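Local coordinates for fibronectin type III domain-containing protein (Simiduia agarivorans, PDB 6P2K) that probably hydrolyses xyloglucan-type beta-glucans as a glycoside hydrolase family 74 enzyme, with zinc ions bound to its beta-propeller part, at residues G276-V281 / E294-W299; E269-S274 / A336-V341; N219-Y224 / A244-N249. One frame throughout, in Å; residues are numbered along the deposited sequence.

Interaction 1 (G276-V281 / E294-W299)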
loop_
_atom_site.group_PDB
_atom_site.type_symbol
_atom_site.label_atom_id
_atom_site.label_comp_id
_atom_site.label_asym_id
_atom_site.label_seq_id
_atom_site.Cartn_x
_atom_site.Cartn_y
_atom_site.Cartn_z
ATOM N N GLY B 276 -56.534 37.042 0.089
ATOM C CA GLY B 276 -56.739 38.244 0.887
ATOM C C GLY B 276 -55.800 39.363 0.493
ATOM O O GLY B 276 -55.536 39.591 -0.692
ATOM N N ASN B 277 -55.288 40.069 1.500
ATOM C CA ASN B 277 -54.394 41.200 1.282
ATOM C C ASN B 277 -52.925 40.865 1.517
ATOM O O ASN B 277 -52.066 41.730 1.309
ATOM C CB ASN B 277 -54.803 42.380 2.174
ATOM C CG ASN B 277 -56.284 42.698 2.072
ATOM O OD1 ASN B 277 -56.948 42.325 1.103
ATOM N ND2 ASN B 277 -56.808 43.397 3.070
ATOM N N SER B 278 -52.608 39.641 1.929
ATOM C CA SER B 278 -51.229 39.187 2.070
ATOM C C SER B 278 -50.914 38.238 0.922
ATOM O O SER B 278 -51.576 37.205 0.769
ATOM C CB SER B 278 -51.004 38.502 3.417
ATOM O OG SER B 278 -49.636 38.172 3.589
ATOM N N HIS B 279 -49.911 38.587 0.121
ATOM C CA HIS B 279 -49.582 37.855 -1.094
ATOM C C HIS B 279 -48.230 37.172 -0.953
ATOM O O HIS B 279 -47.260 37.784 -0.492
ATOM C CB HIS B 279 -49.562 38.787 -2.307
ATOM C CG HIS B 279 -50.753 39.685 -2.397
ATOM N ND1 HIS B 279 -50.741 40.863 -3.110
ATOM C CD2 HIS B 279 -51.996 39.575 -1.871
ATOM C CE1 HIS B 279 -51.924 41.444 -3.013
ATOM N NE2 HIS B 279 -52.703 40.683 -2.268
ATOM N N LYS B 280 -48.172 35.909 -1.357
ATOM C CA LYS B 280 -46.914 35.206 -1.555
ATOM C C LYS B 280 -46.576 35.257 -3.039
ATOM O O LYS B 280 -47.404 34.889 -3.880
ATOM C CB LYS B 280 -47.010 33.758 -1.071
ATOM C CG LYS B 280 -47.352 33.611 0.404
ATOM C CD LYS B 280 -46.118 33.753 1.282
ATOM C CE LYS B 280 -46.491 33.708 2.759
ATOM N NZ LYS B 280 -45.287 33.697 3.640
ATOM N N VAL B 281 -45.374 35.731 -3.357
ATOM C CA VAL B 281 -44.935 35.909 -4.737
ATOM C C VAL B 281 -43.698 35.051 -4.970
ATOM O O VAL B 281 -42.748 35.096 -4.182
ATOM C CB VAL B 281 -44.643 37.385 -5.058
ATOM C CG1 VAL B 281 -44.350 37.554 -6.539
ATOM C CG2 VAL B 281 -45.814 38.260 -4.635
ATOM N N GLU B 294 -39.264 33.469 -2.480
ATOM C CA GLU B 294 -40.670 33.706 -2.187
ATOM C C GLU B 294 -40.779 34.997 -1.388
ATOM O O GLU B 294 -40.104 35.159 -0.366
ATOM C CB GLU B 294 -41.304 32.546 -1.417
ATOM C CG GLU B 294 -42.778 32.787 -1.087
ATOM C CD GLU B 294 -43.482 31.551 -0.563
ATOM O OE1 GLU B 294 -42.979 30.936 0.402
ATOM O OE2 GLU B 294 -44.541 31.191 -1.121
ATOM N N GLY B 295 -41.613 35.914 -1.860
ATOM C CA GLY B 295 -41.817 37.192 -1.208
ATOM C C GLY B 295 -43.187 37.265 -0.563
ATOM O O GLY B 295 -44.160 36.714 -1.081
ATOM N N THR B 296 -43.256 37.946 0.576
ATOM C CA THR B 296 -44.502 38.155 1.298
ATOM C C THR B 296 -44.821 39.642 1.298
ATOM O O THR B 296 -43.984 40.458 1.695
ATOM C CB THR B 296 -44.408 37.628 2.733
ATOM O OG1 THR B 296 -43.958 36.269 2.712
ATOM C CG2 THR B 296 -45.764 37.697 3.420
ATOM N N PHE B 297 -46.020 39.992 0.842
ATOM C CA PHE B 297 -46.454 41.380 0.742
ATOM C C PHE B 297 -47.729 41.552 1.553
ATOM O O PHE B 297 -48.760 40.953 1.230
ATOM C CB PHE B 297 -46.682 41.787 -0.716
ATOM C CG PHE B 297 -45.428 41.801 -1.544
ATOM C CD1 PHE B 297 -44.868 40.616 -1.997
ATOM C CD2 PHE B 297 -44.810 42.994 -1.870
ATOM C CE1 PHE B 297 -43.714 40.620 -2.754
ATOM C CE2 PHE B 297 -43.655 43.006 -2.631
ATOM C CZ PHE B 297 -43.107 41.814 -3.074
ATOM N N ASN B 298 -47.658 42.368 2.602
ATOM C CA ASN B 298 -48.782 42.601 3.502
ATOM C C ASN B 298 -49.364 43.979 3.199
ATOM O O ASN B 298 -48.806 45.005 3.602
ATOM C CB ASN B 298 -48.340 42.474 4.955
ATOM C CG ASN B 298 -47.841 41.079 5.289
ATOM O OD1 ASN B 298 -48.459 40.084 4.910
ATOM N ND2 ASN B 298 -46.725 40.998 6.002
ATOM N N TRP B 299 -50.483 43.988 2.483
ATOM C CA TRP B 299 -51.208 45.201 2.149
ATOM C C TRP B 299 -52.291 45.455 3.181
ATOM O O TRP B 299 -52.821 44.529 3.800
ATOM C CB TRP B 299 -51.840 45.091 0.760
ATOM C CG TRP B 299 -50.838 44.889 -0.315
ATOM C CD1 TRP B 299 -50.243 43.715 -0.670
ATOM C CD2 TRP B 299 -50.298 45.894 -1.179
ATOM N NE1 TRP B 299 -49.365 43.926 -1.706
ATOM C CE2 TRP B 299 -49.382 45.254 -2.038
ATOM C CE3 TRP B 299 -50.500 47.269 -1.313
ATOM C CZ2 TRP B 299 -48.666 45.946 -3.012
ATOM C CZ3 TRP B 299 -49.791 47.954 -2.284
ATOM C CH2 TRP B 299 -48.887 47.290 -3.122
HETATM O O HOH W 1 -42.432 32.583 2.581
#
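V281 and F297 meet on one face of an antiparallel hairpin, and K280 meets T296 on the other. The paired parts of its strands are 278-281 and 294-299. V281 forms a hydrogen-bonded pair with G295, where G295 N gives to V281 O at 2.7 Å. CG2 of V281 lies anti to its own carbonyl carbon, which brings it to 3.7 Å from CD1 of F297. G295 has no side chain, and the F297 ring lies close beside it on the V281 face. K280 runs beside T296, pointing the same way. Its chain bends at chi2 (-83°) and then extends, and NZ gives a hydrogen bond to T296 OG1 at 3.0 Å. A water 3.2 Å from K280 NZ accepts from it and lies 2.8 Å from E294 OE1. The E294 carboxylate also forms a salt bridge with R347 and hydrogen bonds with the hydroxyls of Y338 and Y369. S278 OG gives to N298 OD1 at 2.6 Å, almost in line with the C=O bond. H279 and W299 lie next to each other on the V281 face, with W299 CD1 over one face of the imidazole. This is the central hairpin of a four-stranded propeller blade. One face is mostly aromatic, and its H279 ND1 and W299 NE1 are satisfied by the Y224 hydroxyl. The other is polar; a hydroxyl and a water-linked carboxylate probably steady its lysine.

Interaction 2 (E269-S274 / A336-V341); sequences EVDPRS and AHYTPV
The chain from E269 to R273 runs at 24° to that from A336 to V341, and E269 meets the second strand at H337 and Y338 through its side chain. The E269 chain is extended, with CG anti to the backbone N (chi1 176°), and it carries the carboxylate across. OE1 accepts from H337 ND1 at 2.6 Å on its syn lone pair, with carboxylate and imidazole nearly coplanar. OE2 accepts from the backbone N of Y338 at 2.8 Å, well out of the carboxylate plane. One glutamate thus holds side chain and main chain on the same strand. The Y338 ring lies against D271, whose CB sits over its face, 3.7 Å from the centroid, a CH-pi contact. The hydroxyl of Y338 reaches on to E294. Strands 265-270 and 336-338 are the first strands of two successive four-stranded blades, so the contact joins neighbouring blades of a beta-propeller. Beyond the first strand, D271 begins a type I beta turn, and its side chain adds an Asx turn: D271 OD1 accepts from R273 N at 2.9 Å. The same oxygen takes a salt bridge from R273 NH1 on the opposite face of its carboxylate plane, while OD2 pairs with R347. R273 turns its guanidinium end-on to T339 O, with NH1 at 2.9 Å and NH2 at 3.3 Å. NH2 bonds only weakly to P340 O and to T339 OG1, whose main partner is A346 O, with G348 N another. V341 CG1 covers one guanidinium face and touches P272 CG at 4.0 Å.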
loop_
_atom_site.group_PDB
_atom_site.type_symbol
_atom_site.label_atom_id
_atom_site.label_comp_id
_atom_site.label_asym_id
_atom_site.label_seq_id
_atom_site.Cartn_x
_atom_site.Cartn_y
_atom_site.Cartn_z
ATOM N N GLU B 269 -45.049 35.242 -9.945
ATOM C CA GLU B 269 -46.291 34.488 -9.839
ATOM C C GLU B 269 -46.831 34.600 -8.423
ATOM O O GLU B 269 -46.084 34.419 -7.455
ATOM C CB GLU B 269 -46.072 33.018 -10.214
ATOM C CG GLU B 269 -47.302 32.144 -10.049
ATOM C CD GLU B 269 -47.101 30.746 -10.603
ATOM O OE1 GLU B 269 -46.639 30.625 -11.757
ATOM O OE2 GLU B 269 -47.403 29.771 -9.883
ATOM N N VAL B 270 -48.125 34.900 -8.307
ATOM C CA VAL B 270 -48.791 34.990 -7.014
ATOM C C VAL B 270 -49.431 33.647 -6.693
ATOM O O VAL B 270 -50.099 33.046 -7.543
ATOM C CB VAL B 270 -49.841 36.112 -7.010
ATOM C CG1 VAL B 270 -50.459 36.252 -5.626
ATOM C CG2 VAL B 270 -49.218 37.423 -7.455
ATOM N N ASP B 271 -49.218 33.176 -5.470
ATOM C CA ASP B 271 -49.871 31.972 -4.972
ATOM C C ASP B 271 -51.383 32.126 -5.096
ATOM O O ASP B 271 -51.947 33.078 -4.531
ATOM C CB ASP B 271 -49.460 31.734 -3.515
ATOM C CG ASP B 271 -49.968 30.408 -2.950
ATOM O OD1 ASP B 271 -50.780 29.721 -3.605
ATOM O OD2 ASP B 271 -49.545 30.051 -1.829
ATOM N N PRO B 272 -52.073 31.239 -5.819
ATOM C CA PRO B 272 -53.538 31.348 -5.909
ATOM C C PRO B 272 -54.229 31.227 -4.565
ATOM O O PRO B 272 -55.427 31.524 -4.477
ATOM C CB PRO B 272 -53.925 30.194 -6.843
ATOM C CG PRO B 272 -52.792 29.227 -6.737
ATOM C CD PRO B 272 -51.564 30.072 -6.560
ATOM N N ARG B 273 -53.515 30.800 -3.524
ATOM C CA ARG B 273 -54.067 30.751 -2.179
ATOM C C ARG B 273 -54.134 32.125 -1.523
ATOM O O ARG B 273 -54.888 32.299 -0.559
ATOM C CB ARG B 273 -53.235 29.801 -1.316
ATOM C CG ARG B 273 -53.371 28.343 -1.723
ATOM C CD ARG B 273 -52.129 27.532 -1.392
ATOM N NE ARG B 273 -52.202 26.183 -1.953
ATOM C CZ ARG B 273 -51.872 25.868 -3.203
ATOM N NH1 ARG B 273 -51.431 26.801 -4.035
ATOM N NH2 ARG B 273 -51.978 24.614 -3.621
ATOM N N SER B 274 -53.371 33.099 -2.022
ATOM C CA SER B 274 -53.339 34.443 -1.439
ATOM C C SER B 274 -54.566 35.229 -1.900
ATOM O O SER B 274 -54.497 36.156 -2.708
ATOM C CB SER B 274 -52.047 35.156 -1.812
ATOM O OG SER B 274 -50.918 34.381 -1.449
ATOM N N ALA B 336 -40.831 28.579 -12.257
ATOM C CA ALA B 336 -41.267 28.220 -10.915
ATOM C C ALA B 336 -42.756 28.492 -10.799
ATOM O O ALA B 336 -43.202 29.613 -11.057
ATOM C CB ALA B 336 -40.491 29.007 -9.855
ATOM N N HIS B 337 -43.517 27.476 -10.404
ATOM C CA HIS B 337 -44.964 27.584 -10.310
ATOM C C HIS B 337 -45.461 26.990 -9.002
ATOM O O HIS B 337 -44.973 25.946 -8.556
ATOM C CB HIS B 337 -45.652 26.875 -11.478
ATOM C CG HIS B 337 -45.295 27.439 -12.815
ATOM N ND1 HIS B 337 -45.740 28.670 -13.247
ATOM C CD2 HIS B 337 -44.538 26.939 -13.819
ATOM C CE1 HIS B 337 -45.271 28.905 -14.459
ATOM N NE2 HIS B 337 -44.535 27.871 -14.829
ATOM N N TYR B 338 -46.431 27.666 -8.395
ATOM C CA TYR B 338 -47.188 27.075 -7.305
ATOM C C TYR B 338 -48.125 26.002 -7.848
ATOM O O TYR B 338 -48.529 26.033 -9.014
ATOM C CB TYR B 338 -48.003 28.143 -6.580
ATOM C CG TYR B 338 -47.201 29.161 -5.798
ATOM C CD1 TYR B 338 -46.542 28.812 -4.626
ATOM C CD2 TYR B 338 -47.119 30.479 -6.227
ATOM C CE1 TYR B 338 -45.823 29.749 -3.905
ATOM C CE2 TYR B 338 -46.407 31.425 -5.509
ATOM C CZ TYR B 338 -45.759 31.052 -4.350
ATOM O OH TYR B 338 -45.046 31.983 -3.633
ATOM N N THR B 339 -48.477 25.046 -6.992
ATOM C CA THR B 339 -49.462 24.054 -7.383
ATOM C C THR B 339 -50.861 24.674 -7.369
ATOM O O THR B 339 -51.126 25.613 -6.613
ATOM C CB THR B 339 -49.426 22.841 -6.453
ATOM O OG1 THR B 339 -49.657 23.256 -5.099
ATOM C CG2 THR B 339 -48.087 22.121 -6.549
ATOM N N PRO B 340 -51.766 24.178 -8.211
ATOM C CA PRO B 340 -53.150 24.661 -8.168
ATOM C C PRO B 340 -53.802 24.348 -6.831
ATOM O O PRO B 340 -53.330 23.516 -6.051
ATOM C CB PRO B 340 -53.835 23.896 -9.309
ATOM C CG PRO B 340 -52.721 23.443 -10.201
ATOM C CD PRO B 340 -51.537 23.226 -9.312
ATOM N N VAL B 341 -54.914 25.038 -6.569
ATOM C CA VAL B 341 -55.714 24.765 -5.379
ATOM C C VAL B 341 -56.811 23.745 -5.642
ATOM O O VAL B 341 -57.395 23.215 -4.683
ATOM C CB VAL B 341 -56.334 26.066 -4.833
ATOM C CG1 VAL B 341 -55.247 27.058 -4.474
ATOM C CG2 VAL B 341 -57.267 26.671 -5.862
#

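Interaction 3 (N219-Y224 / A244-N249)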
loop_
_atom_site.group_PDB
_atom_site.type_symbol
_atom_site.label_atom_id
_atom_site.label_comp_id
_atom_site.label_asym_id
_atom_site.label_seq_id
_atom_site.Cartn_x
_atom_site.Cartn_y
_atom_site.Cartn_z
ATOM N N ASN B 219 -57.378 38.474 -5.906
ATOM C CA ASN B 219 -58.460 39.439 -5.790
ATOM C C ASN B 219 -58.386 40.525 -6.861
ATOM O O ASN B 219 -59.211 41.447 -6.855
ATOM C CB ASN B 219 -58.481 40.049 -4.382
ATOM C CG ASN B 219 -57.202 40.792 -4.030
ATOM O OD1 ASN B 219 -56.350 41.041 -4.881
ATOM N ND2 ASN B 219 -57.071 41.158 -2.757
ATOM N N GLY B 220 -57.422 40.423 -7.779
ATOM C CA GLY B 220 -57.284 41.351 -8.884
ATOM C C GLY B 220 -56.787 42.731 -8.524
ATOM O O GLY B 220 -56.753 43.605 -9.397
ATOM N N GLN B 221 -56.350 42.946 -7.280
ATOM C CA GLN B 221 -56.149 44.296 -6.775
ATOM C C GLN B 221 -54.686 44.725 -6.702
ATOM O O GLN B 221 -54.419 45.920 -6.543
ATOM C CB GLN B 221 -56.833 44.431 -5.406
ATOM C CG GLN B 221 -58.317 44.156 -5.542
ATOM C CD GLN B 221 -59.052 43.833 -4.239
ATOM O OE1 GLN B 221 -59.773 42.846 -4.167
ATOM N NE2 GLN B 221 -58.937 44.707 -3.240
ATOM N N VAL B 222 -53.731 43.813 -6.888
ATOM C CA VAL B 222 -52.312 44.166 -6.923
ATOM C C VAL B 222 -51.640 43.456 -8.089
ATOM O O VAL B 222 -51.924 42.286 -8.365
ATOM C CB VAL B 222 -51.595 43.829 -5.598
ATOM C CG1 VAL B 222 -50.205 44.426 -5.606
ATOM C CG2 VAL B 222 -52.379 44.378 -4.411
ATOM N N LEU B 223 -50.740 44.171 -8.765
ATOM C CA LEU B 223 -49.996 43.666 -9.911
ATOM C C LEU B 223 -48.502 43.755 -9.624
ATOM O O LEU B 223 -48.015 44.796 -9.169
ATOM C CB LEU B 223 -50.345 44.461 -11.173
ATOM C CG LEU B 223 -49.664 44.101 -12.497
ATOM C CD1 LEU B 223 -50.264 42.837 -13.090
ATOM C CD2 LEU B 223 -49.762 45.260 -13.488
ATOM N N TYR B 224 -47.781 42.667 -9.894
ATOM C CA TYR B 224 -46.335 42.609 -9.738
ATOM C C TYR B 224 -45.680 42.382 -11.093
ATOM O O TYR B 224 -46.228 41.690 -11.957
ATOM C CB TYR B 224 -45.915 41.492 -8.773
ATOM C CG TYR B 224 -46.568 41.573 -7.412
ATOM C CD1 TYR B 224 -45.980 42.290 -6.379
ATOM C CD2 TYR B 224 -47.772 40.928 -7.160
ATOM C CE1 TYR B 224 -46.573 42.364 -5.133
ATOM C CE2 TYR B 224 -48.372 40.998 -5.918
ATOM C CZ TYR B 224 -47.768 41.717 -4.909
ATOM O OH TYR B 224 -48.364 41.789 -3.671
ATOM N N ALA B 244 -44.140 46.741 -7.960
ATOM C CA ALA B 244 -45.510 46.422 -7.601
ATOM C C ALA B 244 -46.353 47.677 -7.722
ATOM O O ALA B 244 -45.887 48.785 -7.440
ATOM C CB ALA B 244 -45.615 45.860 -6.180
ATOM N N THR B 245 -47.590 47.494 -8.163
ATOM C CA THR B 245 -48.547 48.580 -8.172
ATOM C C THR B 245 -49.918 48.007 -7.891
ATOM O O THR B 245 -50.192 46.823 -8.118
ATOM C CB THR B 245 -48.579 49.342 -9.499
ATOM O OG1 THR B 245 -49.579 50.369 -9.432
ATOM C CG2 THR B 245 -48.931 48.402 -10.636
ATOM N N ARG B 246 -50.768 48.871 -7.370
ATOM C CA ARG B 246 -52.177 48.575 -7.299
ATOM C C ARG B 246 -52.801 48.713 -8.680
ATOM O O ARG B 246 -52.310 49.453 -9.537
ATOM C CB ARG B 246 -52.845 49.508 -6.299
ATOM C CG ARG B 246 -52.296 49.403 -4.889
ATOM C CD ARG B 246 -53.424 49.581 -3.887
ATOM N NE ARG B 246 -54.080 48.320 -3.537
ATOM C CZ ARG B 246 -55.383 48.182 -3.299
ATOM N NH1 ARG B 246 -56.197 49.228 -3.372
ATOM N NH2 ARG B 246 -55.874 46.990 -2.985
ATOM N N THR B 247 -53.885 47.976 -8.900
ATOM C CA THR B 247 -54.577 48.072 -10.173
ATOM C C THR B 247 -55.629 49.187 -10.200
ATOM O O THR B 247 -56.168 49.484 -11.268
ATOM C CB THR B 247 -55.211 46.720 -10.534
ATOM O OG1 THR B 247 -55.804 46.128 -9.372
ATOM C CG2 THR B 247 -54.126 45.748 -11.024
ATOM N N SER B 248 -55.982 49.731 -9.036
ATOM C CA SER B 248 -56.829 50.929 -8.968
ATOM C C SER B 248 -56.108 52.206 -9.487
ATOM O O SER B 248 -56.655 52.873 -10.285
ATOM C CB SER B 248 -57.490 51.079 -7.586
ATOM O OG SER B 248 -56.583 51.241 -6.509
ATOM N N ASN B 249 -54.868 52.476 -9.093
ATOM C CA ASN B 249 -54.008 53.556 -9.513
ATOM C C ASN B 249 -52.702 52.949 -9.993
ATOM O O ASN B 249 -52.074 52.176 -9.265
ATOM C CB ASN B 249 -53.719 54.545 -8.377
ATOM C CG ASN B 249 -54.890 54.760 -7.445
ATOM O OD1 ASN B 249 -55.414 53.809 -6.878
ATOM N ND2 ASN B 249 -55.241 56.020 -7.207
HETATM O O HOH W 2 -56.474 47.862 -6.268
#
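L223 and T245 pair in the tight part of this contact, where strands 222-224 and 244-246 run antiparallel. L223 N gives to T245 O at 2.8 Å, and T245 N returns a bond to L223 O at 2.9 Å. Both bonds are nearly straight. On the opposite face A244 CB packs 3.6 Å from CD1 of Y224. The tyrosine hydroxyl is held elsewhere, by H279 and W299. These are the middle two strands of a four-stranded propeller blade. T247, just past the strand, still belongs to the tight part. Its OG1 stands between its backbone N and carbonyl carbon (chi1 42°), which aims it at G220 O. It gives a 2.7 Å hydrogen bond there, in the carbonyl plane and on a lone pair. T247 CG2 lies 4.0 Å from CB of L223, so its hydroxyl bonds to main chain while its methyl packs on L223. T247 N gives to Q221 O at a longer 3.2 Å, from above the carbonyl plane. The loose side begins here. Q221 O also accepts from a water that sits over one guanidinium face of R246. R246 bends at chi2 and chi3 and lies alongside the exposed Q221, touching its CB through NH2 at 3.7 Å. NE of R246 is buried here without a partner. The chemistry implies firm pairing as far as T247, and a looser edge where R246, Q221 and water meet.

The three contacts span three consecutive blades of the propeller, on the same side of the chain's centre. Interaction 3 lies within the first blade, interaction 1 within the second, and interaction 2 joins the second to the third. Interaction 3 comes first in sequence. Interaction 1 follows and falls within the span bridged by interaction 2. Centres of interactions 1 and 2 are about 12 Å apart, as are those of 1 and 3; interactions 2 and 3 are about 17 Å apart. Strands 265-270 and 278-285 are neighbours in one sheet, which interactions 1 and 2 share. Y224 and Y338, from the two flanking blades, both reach into the middle blade, as part of the blade-to-blade packing of a seven-bladed propeller.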